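Local coordinates for Sts-2 protein (Mus musculus, PDB 3D4I), which interferes with CBL-mediated down-regulation of receptor tyrosine kinases and, through this histidine phosphatase (2H-phosphatase) domain, shows an acid-dependent phosphatase activity, at residues D64-R76 with A97-E110. Numbering follows the deposited sequence.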
loop_
_atom_site.group_PDB
_atom_site.type_symbol
_atom_site.label_atom_id
_atom_site.label_comp_id
_atom_site.label_asym_id
_atom_site.label_seq_id
_atom_site.Cartn_x
_atom_site.Cartn_y
_atom_site.Cartn_z
ATOM N N ASP A 64 -5.325 -10.732 18.318
ATOM C CA ASP A 64 -5.788 -9.374 18.046
ATOM C C ASP A 64 -4.697 -8.681 17.248
ATOM O O ASP A 64 -4.078 -7.744 17.717
ATOM C CB ASP A 64 -6.088 -8.640 19.363
ATOM C CG ASP A 64 -6.732 -7.264 19.151
ATOM O OD1 ASP A 64 -7.502 -7.063 18.168
ATOM O OD2 ASP A 64 -6.462 -6.380 19.981
ATOM N N PRO A 65 -4.447 -9.172 16.026
ATOM C CA PRO A 65 -3.289 -8.697 15.265
ATOM C C PRO A 65 -3.454 -7.281 14.683
ATOM O O PRO A 65 -4.590 -6.853 14.409
ATOM C CB PRO A 65 -3.136 -9.759 14.177
ATOM C CG PRO A 65 -4.575 -10.224 13.941
ATOM C CD PRO A 65 -5.199 -10.222 15.308
ATOM N N PRO A 66 -2.336 -6.552 14.511
ATOM C CA PRO A 66 -2.372 -5.224 13.935
ATOM C C PRO A 66 -2.498 -5.234 12.423
ATOM O O PRO A 66 -2.364 -6.281 11.780
ATOM C CB PRO A 66 -1.012 -4.651 14.330
ATOM C CG PRO A 66 -0.105 -5.837 14.307
ATOM C CD PRO A 66 -0.956 -6.929 14.901
ATOM N N LEU A 67 -2.745 -4.063 11.854
ATOM C CA LEU A 67 -2.678 -3.911 10.416
ATOM C C LEU A 67 -1.229 -4.112 9.992
ATOM O O LEU A 67 -0.324 -3.729 10.708
ATOM C CB LEU A 67 -3.076 -2.484 10.039
ATOM C CG LEU A 67 -4.550 -2.126 10.206
ATOM C CD1 LEU A 67 -4.756 -0.669 9.797
ATOM C CD2 LEU A 67 -5.380 -3.050 9.388
ATOM N N SER A 68 -1.020 -4.692 8.830
ATOM C CA SER A 68 0.304 -4.684 8.185
ATOM C C SER A 68 0.601 -3.296 7.671
ATOM O O SER A 68 -0.293 -2.430 7.647
ATOM C CB SER A 68 0.302 -5.656 7.015
ATOM O OG SER A 68 -0.622 -5.198 6.021
ATOM N N SER A 69 1.842 -3.065 7.242
ATOM C CA SER A 69 2.186 -1.803 6.576
ATOM C C SER A 69 1.274 -1.534 5.364
ATOM O O SER A 69 0.845 -0.401 5.126
ATOM C CB SER A 69 3.648 -1.854 6.127
ATOM O OG SER A 69 4.482 -1.990 7.283
ATOM N N CYS A 70 0.966 -2.586 4.615
ATOM C CA CYS A 70 0.075 -2.459 3.450
ATOM C C CYS A 70 -1.368 -2.119 3.899
ATOM O O CYS A 70 -2.025 -1.292 3.276
ATOM C CB CYS A 70 0.092 -3.751 2.640
ATOM S SG CYS A 70 -0.859 -3.668 1.106
ATOM N N GLY A 71 -1.840 -2.726 4.990
ATOM C CA GLY A 71 -3.176 -2.374 5.542
ATOM C C GLY A 71 -3.273 -0.901 5.928
ATOM O O GLY A 71 -4.305 -0.245 5.719
ATOM N N ILE A 72 -2.207 -0.385 6.528
ATOM C CA ILE A 72 -2.128 1.045 6.874
ATOM C C ILE A 72 -2.206 1.899 5.621
ATOM O O ILE A 72 -2.922 2.900 5.609
ATOM C CB ILE A 72 -0.820 1.382 7.662
ATOM C CG1 ILE A 72 -0.826 0.680 9.034
ATOM C CG2 ILE A 72 -0.655 2.901 7.828
ATOM C CD1 ILE A 72 0.598 0.596 9.716
ATOM N N PHE A 73 -1.432 1.537 4.589
ATOM C CA PHE A 73 -1.517 2.205 3.285
ATOM C C PHE A 73 -2.954 2.175 2.722
ATOM O O PHE A 73 -3.446 3.210 2.265
ATOM C CB PHE A 73 -0.485 1.619 2.287
ATOM C CG PHE A 73 -1.003 1.479 0.861
ATOM C CD1 PHE A 73 -1.100 2.602 0.018
ATOM C CD2 PHE A 73 -1.378 0.232 0.367
ATOM C CE1 PHE A 73 -1.577 2.465 -1.299
ATOM C CE2 PHE A 73 -1.858 0.084 -0.973
ATOM C CZ PHE A 73 -1.960 1.217 -1.785
ATOM N N GLN A 74 -3.622 1.008 2.758
ATOM C CA GLN A 74 -4.978 0.906 2.223
ATOM C C GLN A 74 -5.939 1.838 2.971
ATOM O O GLN A 74 -6.731 2.532 2.349
ATOM C CB GLN A 74 -5.487 -0.539 2.273
ATOM C CG GLN A 74 -4.604 -1.520 1.464
ATOM C CD GLN A 74 -4.882 -2.957 1.845
ATOM O OE1 GLN A 74 -5.316 -3.239 2.959
ATOM N NE2 GLN A 74 -4.654 -3.861 0.917
ATOM N N ALA A 75 -5.835 1.865 4.298
ATOM C CA ALA A 75 -6.708 2.683 5.138
ATOM C C ALA A 75 -6.499 4.169 4.868
ATOM O O ALA A 75 -7.469 4.922 4.685
ATOM C CB ALA A 75 -6.460 2.357 6.646
ATOM N N ARG A 76 -5.237 4.578 4.786
ATOM C CA ARG A 76 -4.909 5.967 4.474
ATOM C C ARG A 76 -5.363 6.387 3.072
ATOM O O ARG A 76 -5.841 7.525 2.865
ATOM C CB ARG A 76 -3.406 6.234 4.685
ATOM C CG ARG A 76 -2.906 6.146 6.165
ATOM C CD ARG A 76 -1.410 6.573 6.266
ATOM N NE ARG A 76 -0.934 6.730 7.659
ATOM C CZ ARG A 76 0.309 6.484 8.097
ATOM N NH1 ARG A 76 1.258 6.023 7.283
ATOM N NH2 ARG A 76 0.608 6.708 9.379
ATOM N N ALA A 97 -11.645 -4.732 17.854
ATOM C CA ALA A 97 -10.438 -5.344 17.286
ATOM C C ALA A 97 -9.418 -4.276 16.896
ATOM O O ALA A 97 -9.768 -3.231 16.326
ATOM C CB ALA A 97 -10.775 -6.235 16.095
ATOM N N LEU A 98 -8.150 -4.526 17.211
ATOM C CA LEU A 98 -7.103 -3.553 16.924
ATOM C C LEU A 98 -7.117 -3.132 15.464
ATOM O O LEU A 98 -7.038 -1.953 15.167
ATOM C CB LEU A 98 -5.718 -4.142 17.270
ATOM C CG LEU A 98 -4.493 -3.254 17.039
ATOM C CD1 LEU A 98 -4.603 -1.930 17.793
ATOM C CD2 LEU A 98 -3.212 -4.031 17.445
ATOM N N ARG A 99 -7.184 -4.112 14.568
ATOM C CA ARG A 99 -7.173 -3.869 13.119
ATOM C C ARG A 99 -8.263 -2.892 12.681
ATOM O O ARG A 99 -8.031 -2.073 11.792
ATOM C CB ARG A 99 -7.242 -5.203 12.344
ATOM C CG ARG A 99 -8.524 -6.021 12.582
ATOM C CD ARG A 99 -8.281 -7.423 12.102
ATOM N NE ARG A 99 -9.406 -8.340 12.255
ATOM C CZ ARG A 99 -9.659 -9.111 13.308
ATOM N NH1 ARG A 99 -8.920 -9.047 14.421
ATOM N NH2 ARG A 99 -10.694 -9.939 13.253
ATOM N N CYS A 100 -9.424 -2.952 13.348
ATOM C CA CYS A 100 -10.540 -2.056 13.061
ATOM C C CYS A 100 -10.339 -0.677 13.638
ATOM O O CYS A 100 -10.515 0.311 12.934
ATOM C CB CYS A 100 -11.876 -2.643 13.546
ATOM S SG CYS A 100 -12.276 -4.216 12.804
ATOM N N VAL A 101 -9.965 -0.586 14.915
ATOM C CA VAL A 101 -9.637 0.738 15.494
ATOM C C VAL A 101 -8.476 1.441 14.725
ATOM O O VAL A 101 -8.518 2.670 14.512
ATOM C CB VAL A 101 -9.375 0.693 17.047
ATOM C CG1 VAL A 101 -9.099 2.072 17.585
ATOM C CG2 VAL A 101 -10.573 0.129 17.805
ATOM N N GLN A 102 -7.474 0.674 14.280
ATOM C CA GLN A 102 -6.373 1.267 13.492
ATOM C C GLN A 102 -6.842 1.810 12.134
ATOM O O GLN A 102 -6.467 2.918 11.710
ATOM C CB GLN A 102 -5.227 0.271 13.298
ATOM C CG GLN A 102 -4.391 0.035 14.578
ATOM C CD GLN A 102 -3.345 -1.045 14.386
ATOM O OE1 GLN A 102 -3.594 -2.086 13.745
ATOM N NE2 GLN A 102 -2.165 -0.820 14.971
ATOM N N THR A 103 -7.640 1.013 11.462
ATOM C CA THR A 103 -8.228 1.414 10.167
ATOM C C THR A 103 -9.004 2.721 10.377
ATOM O O THR A 103 -8.844 3.671 9.598
ATOM C CB THR A 103 -9.129 0.305 9.571
ATOM O OG1 THR A 103 -8.397 -0.909 9.393
ATOM C CG2 THR A 103 -9.695 0.728 8.178
ATOM N N ALA A 104 -9.828 2.777 11.437
ATOM C CA ALA A 104 -10.592 3.985 11.741
ATOM C C ALA A 104 -9.685 5.201 11.939
ATOM O O ALA A 104 -9.939 6.257 11.366
ATOM C CB ALA A 104 -11.498 3.778 12.976
ATOM N N LYS A 105 -8.637 5.053 12.754
ATOM C CA LYS A 105 -7.695 6.148 13.010
ATOM C C LYS A 105 -7.057 6.653 11.711
ATOM O O LYS A 105 -7.001 7.847 11.471
ATOM C CB LYS A 105 -6.610 5.703 14.015
ATOM C CG LYS A 105 -5.469 6.738 14.275
ATOM C CD LYS A 105 -4.340 6.097 15.137
ATOM C CE LYS A 105 -3.302 7.088 15.645
ATOM N NZ LYS A 105 -2.195 6.327 16.319
ATOM N N HIS A 106 -6.578 5.739 10.865
ATOM C CA HIS A 106 -5.869 6.150 9.635
ATOM C C HIS A 106 -6.795 6.873 8.643
ATOM O O HIS A 106 -6.424 7.887 8.048
ATOM C CB HIS A 106 -5.172 4.934 8.999
ATOM C CG HIS A 106 -4.004 4.435 9.791
ATOM N ND1 HIS A 106 -2.918 5.228 10.102
ATOM C CD2 HIS A 106 -3.748 3.216 10.330
ATOM C CE1 HIS A 106 -2.050 4.521 10.807
ATOM N NE2 HIS A 106 -2.536 3.301 10.967
ATOM N N ILE A 107 -8.019 6.382 8.503
ATOM C CA ILE A 107 -9.026 7.094 7.706
ATOM C C ILE A 107 -9.252 8.526 8.237
ATOM O O ILE A 107 -9.198 9.486 7.465
ATOM C CB ILE A 107 -10.367 6.310 7.658
ATOM C CG1 ILE A 107 -10.207 5.004 6.873
ATOM C CG2 ILE A 107 -11.495 7.159 7.062
ATOM C CD1 ILE A 107 -11.414 4.075 6.993
ATOM N N LEU A 108 -9.497 8.660 9.543
ATOM C CA LEU A 108 -9.714 9.968 10.164
ATOM C C LEU A 108 -8.530 10.929 10.026
ATOM O O LEU A 108 -8.730 12.131 9.850
ATOM C CB LEU A 108 -10.072 9.810 11.640
ATOM C CG LEU A 108 -11.514 9.409 11.991
ATOM C CD1 LEU A 108 -11.519 8.885 13.412
ATOM C CD2 LEU A 108 -12.471 10.604 11.854
ATOM N N GLU A 109 -7.306 10.409 10.132
ATOM C CA GLU A 109 -6.103 11.225 9.977
ATOM C C GLU A 109 -6.030 11.819 8.573
ATOM O O GLU A 109 -5.768 13.023 8.406
ATOM C CB GLU A 109 -4.851 10.436 10.358
ATOM C CG GLU A 109 -4.588 10.439 11.858
ATOM C CD GLU A 109 -3.494 9.455 12.289
ATOM O OE1 GLU A 109 -2.791 8.878 11.422
ATOM O OE2 GLU A 109 -3.346 9.259 13.510
ATOM N N GLU A 110 -6.360 11.012 7.570
ATOM C CA GLU A 110 -6.355 11.487 6.184
ATOM C C GLU A 110 -7.537 12.382 5.850
ATOM O O GLU A 110 -7.451 13.210 4.939
ATOM C CB GLU A 110 -6.302 10.325 5.204
ATOM C CG GLU A 110 -4.976 9.573 5.191
ATOM C CD GLU A 110 -3.806 10.415 4.751
ATOM O OE1 GLU A 110 -3.966 11.294 3.854
ATOM O OE2 GLU A 110 -2.724 10.205 5.334
HETATM O O HOH W 1 -6.978 -7.044 15.425
HETATM O O HOH W 2 -2.637 8.029 9.093
#
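Asp64 meets the start of helix 98-110 from the side, its OD1 accepting from Leu98 N at 2.8 Å on the syn side, almost straight at 171°. Aspartate suits this place because an anion takes up an N-H that the first turn cannot satisfy; OD2 is paired with Arg54. One water donates to Asp64 OD1 and Pro65 O and accepts from Arg99 N and NH1, while Arg99 NH2 turns to Glu132. Next along, Gln102, long enough to carry an uncharged acceptor across, brings OE1 to Leu67 N (2.9 Å). Leu67 inserts CD1 and CD2 around Thr103 OG1, which donates to Arg99 O and is also bonded to Gly18 N.

Packing is tight where Ala75, its small side chain consistent with the 8.2 Å approach of the helical segments' axes, sets CB 3.7 Å from His106 CB. With CG anti to its carbonyl carbon (chi1 -70°), the His106 ring offers one face to Ile72 CG2 in a CH-pi contact; histidine suits by adding a polar edge nitrogen. Toward solvent the contact is looser: a water joins Arg76 NE, His106 ND1 and Glu109 OE1. A serine in place of His106 would probably leave Ile72 CG2 without its ring face and this water without its ND1 partner. The chemistry thus implies directional bonds fixing the loop along one helix's first turns, apolar contact between helices, and a hydrated, charged outer side.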